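Local atomic coordinates of hypothetical protein TM1631 (Thermotoga maritima, PDB entry 1VPQ), a protein that is of unknown function, a DUF72-family member whose parallel strands and surrounding helices are consistent with a TIM-barrel-like fold. Residues Glu217-Leu229 against Phe250-Gln264. Numbering follows the deposited sequence.
Sequences EERYDYLYSEEEL and FNNCYKGQAAINALQ. With SO4 (sulfate ion), chain B; SO4 (sulfate ion), chain C.
At the C-terminal ends of the parallel strands of this TIM-barrel-like fold, the loop running into helix 226-240 lies along the connection from strand 245-250 and the first turns of helix 257-270, and Asn-252 of the connection and Asn-261 of the helix stitch the two together. Asn-252 ND2 gives an almost perfectly straight bond (179°) to Tyr-222 O at 2.7 Å, in the plane of its own amide. With CG set between the backbone N and the carbonyl carbon (chi1 55°), that amide can also hand its second N-H to Asn-261 OD1, 3.0 Å from ND2. Asn-261 OD1 takes Tyr-224 N as well, at 3.0 Å, the two donors arriving from opposite faces of the amide. On the other branch, Asn-261 ND2 bonds Gln-264 OE1 at 2.7 Å and, weakly, Tyr-224 O. A leucine in place of Asn-261 would probably leave Tyr-224 N without its acceptor and Asn-252 freer to turn. Next to this network, Leu-229 CD2 and Tyr-224 CD2 both meet the edge of the Phe-250 ring, the leucine methyl 3.7 Å from CE2, while Tyr-224 OH reaches away to Asp-181. Farther along, the Tyr-254 ring slants against Asp-221, CD2 lying 3.4 Å from the carboxylate CG. Tyr-220 OH and Asn-251 ND2 converge on O3 of one sulfate, probably from the crystallisation liquor; Asn-251 ND2 also bonds His-205. Lys-84, Arg-203 and Arg-157 are hydrogen-bonded to bound sulfate here. Such packing of successive beta-alpha loops is typical of TIM barrels, whose active sites lie on this face.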
# COMPACT_ATOMS: atom_id res chain seq x y z
N GLU A 217 13.18 -1.00 9.59
CA GLU A 217 12.96 -0.00 8.53
C GLU A 217 14.28 0.65 8.05
O GLU A 217 14.25 1.59 7.26
CB GLU A 217 11.87 1.05 8.89
CG GLU A 217 11.51 2.01 7.70
CD GLU A 217 10.03 2.36 7.53
OE1 GLU A 217 9.54 3.31 8.17
OE2 GLU A 217 9.35 1.72 6.68
N GLU A 218 15.42 0.13 8.49
CA GLU A 218 16.69 0.44 7.81
C GLU A 218 16.70 -0.20 6.41
O GLU A 218 17.43 0.23 5.51
CB GLU A 218 17.89 -0.04 8.64
CG GLU A 218 18.03 0.68 9.99
CD GLU A 218 19.40 0.48 10.65
OE1 GLU A 218 20.32 -0.02 9.97
OE2 GLU A 218 19.55 0.82 11.85
N ARG A 219 15.89 -1.24 6.24
CA ARG A 219 15.62 -1.84 4.93
C ARG A 219 15.05 -0.83 3.91
O ARG A 219 15.37 -0.90 2.71
CB ARG A 219 14.64 -3.00 5.11
CG ARG A 219 13.99 -3.44 3.83
CD ARG A 219 12.80 -4.32 4.09
NE ARG A 219 13.16 -5.73 4.14
CZ ARG A 219 12.29 -6.73 4.06
NH1 ARG A 219 10.99 -6.47 3.91
NH2 ARG A 219 12.71 -7.98 4.12
N TYR A 220 14.21 0.09 4.39
CA TYR A 220 13.56 1.10 3.55
C TYR A 220 14.32 2.43 3.52
O TYR A 220 13.80 3.44 3.04
CB TYR A 220 12.13 1.33 4.02
CG TYR A 220 11.27 0.09 4.03
CD1 TYR A 220 10.64 -0.36 2.87
CD2 TYR A 220 11.08 -0.64 5.20
CE1 TYR A 220 9.85 -1.52 2.88
CE2 TYR A 220 10.30 -1.79 5.23
CZ TYR A 220 9.69 -2.23 4.06
OH TYR A 220 8.92 -3.37 4.10
N ASP A 221 15.57 2.43 4.00
CA ASP A 221 16.41 3.62 3.90
C ASP A 221 16.85 3.84 2.45
O ASP A 221 17.83 3.26 1.98
CB ASP A 221 17.63 3.52 4.82
CG ASP A 221 18.50 4.75 4.78
OD1 ASP A 221 18.05 5.79 4.24
OD2 ASP A 221 19.63 4.69 5.30
N TYR A 222 16.08 4.67 1.75
CA TYR A 222 16.35 5.01 0.36
C TYR A 222 15.61 6.28 -0.01
O TYR A 222 14.50 6.51 0.46
CB TYR A 222 15.92 3.87 -0.56
CG TYR A 222 16.37 4.04 -1.99
CD1 TYR A 222 17.61 3.58 -2.40
CD2 TYR A 222 15.54 4.63 -2.94
CE1 TYR A 222 18.04 3.73 -3.71
CE2 TYR A 222 15.96 4.78 -4.27
CZ TYR A 222 17.21 4.32 -4.64
OH TYR A 222 17.64 4.45 -5.94
N LEU A 223 16.24 7.11 -0.85
CA LEU A 223 15.63 8.34 -1.35
C LEU A 223 15.71 8.35 -2.87
O LEU A 223 16.79 8.53 -3.43
CB LEU A 223 16.33 9.58 -0.77
CG LEU A 223 15.73 10.95 -1.13
CD1 LEU A 223 14.43 11.22 -0.39
CD2 LEU A 223 16.72 12.06 -0.85
N TYR A 224 14.57 8.15 -3.52
CA TYR A 224 14.50 8.19 -4.97
C TYR A 224 15.05 9.51 -5.52
O TYR A 224 14.76 10.58 -4.99
CB TYR A 224 13.06 8.02 -5.45
CG TYR A 224 12.52 6.61 -5.38
CD1 TYR A 224 12.77 5.70 -6.41
CD2 TYR A 224 11.73 6.19 -4.30
CE1 TYR A 224 12.27 4.41 -6.36
CE2 TYR A 224 11.22 4.89 -4.25
CZ TYR A 224 11.50 4.01 -5.28
OH TYR A 224 11.01 2.73 -5.24
N SER A 225 15.84 9.42 -6.58
CA SER A 225 16.29 10.58 -7.34
C SER A 225 15.14 11.13 -8.17
O SER A 225 14.21 10.40 -8.51
CB SER A 225 17.45 10.21 -8.27
OG SER A 225 17.01 9.49 -9.41
N GLU A 226 15.23 12.41 -8.51
CA GLU A 226 14.26 13.08 -9.39
C GLU A 226 14.15 12.39 -10.75
O GLU A 226 13.08 12.33 -11.35
CB GLU A 226 14.61 14.57 -9.56
N GLU A 227 15.28 11.87 -11.24
CA GLU A 227 15.31 11.15 -12.51
C GLU A 227 14.44 9.89 -12.47
O GLU A 227 13.65 9.64 -13.39
CB GLU A 227 16.75 10.75 -12.88
CG GLU A 227 17.73 11.92 -13.01
CD GLU A 227 17.62 12.67 -14.34
OE1 GLU A 227 16.50 13.10 -14.72
OE2 GLU A 227 18.68 12.85 -15.01
N GLU A 228 14.58 9.10 -11.41
CA GLU A 228 13.79 7.87 -11.27
C GLU A 228 12.32 8.14 -10.92
O GLU A 228 11.45 7.43 -11.42
CB GLU A 228 14.44 6.84 -10.32
CG GLU A 228 14.87 7.34 -8.96
CD GLU A 228 15.94 6.45 -8.30
OE1 GLU A 228 16.26 5.37 -8.83
OE2 GLU A 228 16.48 6.84 -7.24
N LEU A 229 12.05 9.17 -10.14
CA LEU A 229 10.66 9.59 -9.90
C LEU A 229 9.94 9.94 -11.20
O LEU A 229 8.78 9.58 -11.40
CB LEU A 229 10.60 10.78 -8.94
CG LEU A 229 11.07 10.50 -7.52
CD1 LEU A 229 11.29 11.81 -6.79
CD2 LEU A 229 10.08 9.61 -6.76
N PHE A 250 4.23 5.67 -1.18
CA PHE A 250 5.69 5.57 -0.95
C PHE A 250 5.95 4.97 0.41
O PHE A 250 5.42 5.44 1.42
CB PHE A 250 6.36 6.94 -1.01
CG PHE A 250 6.62 7.43 -2.40
CD1 PHE A 250 5.58 7.98 -3.15
CD2 PHE A 250 7.88 7.35 -2.95
CE1 PHE A 250 5.81 8.44 -4.43
CE2 PHE A 250 8.11 7.81 -4.24
CZ PHE A 250 7.06 8.36 -4.98
N ASN A 251 6.81 3.96 0.43
CA ASN A 251 7.00 3.11 1.60
C ASN A 251 8.39 3.24 2.21
O ASN A 251 8.68 2.61 3.23
CB ASN A 251 6.74 1.65 1.19
CG ASN A 251 6.37 0.77 2.37
OD1 ASN A 251 5.74 1.22 3.33
ND2 ASN A 251 6.76 -0.49 2.30
N ASN A 252 9.25 4.02 1.57
CA ASN A 252 10.62 4.25 2.03
C ASN A 252 10.62 5.28 3.14
O ASN A 252 11.24 6.33 3.02
CB ASN A 252 11.53 4.68 0.88
CG ASN A 252 11.02 5.90 0.12
OD1 ASN A 252 9.83 6.01 -0.17
ND2 ASN A 252 11.92 6.81 -0.22
N CYS A 253 9.93 4.96 4.24
CA CYS A 253 9.54 5.94 5.26
C CYS A 253 10.63 6.28 6.26
O CYS A 253 10.45 7.17 7.10
CB CYS A 253 8.28 5.46 6.00
SG CYS A 253 6.73 5.53 5.00
N TYR A 254 11.76 5.59 6.18
CA TYR A 254 12.90 5.84 7.08
C TYR A 254 13.34 7.31 6.97
O TYR A 254 13.75 7.76 5.90
CB TYR A 254 14.06 4.91 6.74
CG TYR A 254 15.28 5.01 7.64
CD1 TYR A 254 15.33 4.32 8.85
CD2 TYR A 254 16.39 5.75 7.26
CE1 TYR A 254 16.46 4.40 9.68
CE2 TYR A 254 17.52 5.84 8.08
CZ TYR A 254 17.55 5.16 9.29
OH TYR A 254 18.67 5.23 10.10
N LYS A 255 13.23 8.03 8.09
CA LYS A 255 13.63 9.44 8.19
C LYS A 255 12.92 10.38 7.18
O LYS A 255 13.51 11.35 6.70
CB LYS A 255 15.15 9.57 8.10
CG LYS A 255 15.88 8.96 9.29
CD LYS A 255 17.39 9.10 9.12
CE LYS A 255 18.18 8.57 10.33
NZ LYS A 255 18.88 9.66 11.05
N GLY A 256 11.66 10.08 6.88
CA GLY A 256 10.82 10.98 6.10
C GLY A 256 11.08 10.98 4.61
O GLY A 256 10.52 11.80 3.88
N GLN A 257 11.91 10.05 4.15
CA GLN A 257 12.28 9.95 2.74
C GLN A 257 11.05 9.72 1.87
O GLN A 257 10.92 10.33 0.82
CB GLN A 257 13.34 8.87 2.54
CG GLN A 257 14.72 9.36 2.99
CD GLN A 257 15.75 8.26 3.19
OE1 GLN A 257 15.47 7.21 3.77
NE2 GLN A 257 16.98 8.53 2.75
N ALA A 258 10.14 8.87 2.35
CA ALA A 258 8.88 8.59 1.66
C ALA A 258 8.04 9.85 1.46
O ALA A 258 7.49 10.08 0.39
CB ALA A 258 8.08 7.55 2.42
N ALA A 259 7.94 10.66 2.52
CA ALA A 259 7.19 11.91 2.48
C ALA A 259 7.82 12.90 1.49
O ALA A 259 7.11 13.50 0.69
CB ALA A 259 7.09 12.50 3.86
N ILE A 260 9.15 13.04 1.55
CA ILE A 260 9.90 13.87 0.59
C ILE A 260 9.58 13.45 -0.84
O ILE A 260 9.13 14.28 -1.65
CB ILE A 260 11.44 13.82 0.84
CG1 ILE A 260 11.79 14.57 2.13
CG2 ILE A 260 12.22 14.45 -0.32
CD1 ILE A 260 13.22 14.38 2.62
N ASN A 261 9.79 12.18 -1.15
CA ASN A 261 9.53 11.66 -2.49
C ASN A 261 8.06 11.77 -2.90
O ASN A 261 7.75 12.05 -4.06
CB ASN A 261 10.00 10.20 -2.62
CG ASN A 261 11.52 10.06 -2.59
OD1 ASN A 261 12.03 9.00 -2.24
ND2 ASN A 261 12.24 11.11 -2.97
N ALA A 262 7.16 11.53 -1.95
CA ALA A 262 5.73 11.59 -2.25
C ALA A 262 5.31 13.02 -2.59
O ALA A 262 4.47 13.25 -3.46
CB ALA A 262 4.91 11.05 -1.07
N LEU A 263 5.92 13.98 -1.89
CA LEU A 263 5.72 15.40 -2.15
C LEU A 263 6.33 15.84 -3.49
O LEU A 263 5.77 16.71 -4.17
CB LEU A 263 6.33 16.25 -1.03
CG LEU A 263 5.62 16.22 0.33
CD1 LEU A 263 6.51 16.82 1.38
CD2 LEU A 263 4.28 16.95 0.28
N GLN A 264 7.47 15.26 -3.85
CA GLN A 264 8.09 15.52 -5.15
C GLN A 264 7.21 14.98 -6.25
O GLN A 264 6.98 15.64 -7.26
CB GLN A 264 9.46 14.84 -5.25
CG GLN A 264 10.55 15.51 -4.46
CD GLN A 264 11.80 14.66 -4.39
OE1 GLN A 264 11.86 13.69 -3.64
NE2 GLN A 264 12.80 15.02 -5.16
S SO4 B . 5.85 -3.87 2.88
O1 SO4 B . 5.54 -4.55 1.62
O2 SO4 B . 6.17 -4.85 3.92
O3 SO4 B . 7.00 -3.01 2.66
O4 SO4 B . 4.69 -3.11 3.32
S SO4 C . 9.60 -10.06 3.29
O1 SO4 C . 8.56 -9.42 4.08
O2 SO4 C . 10.52 -10.78 4.15
O3 SO4 C . 9.01 -11.02 2.37
O4 SO4 C . 10.35 -9.07 2.52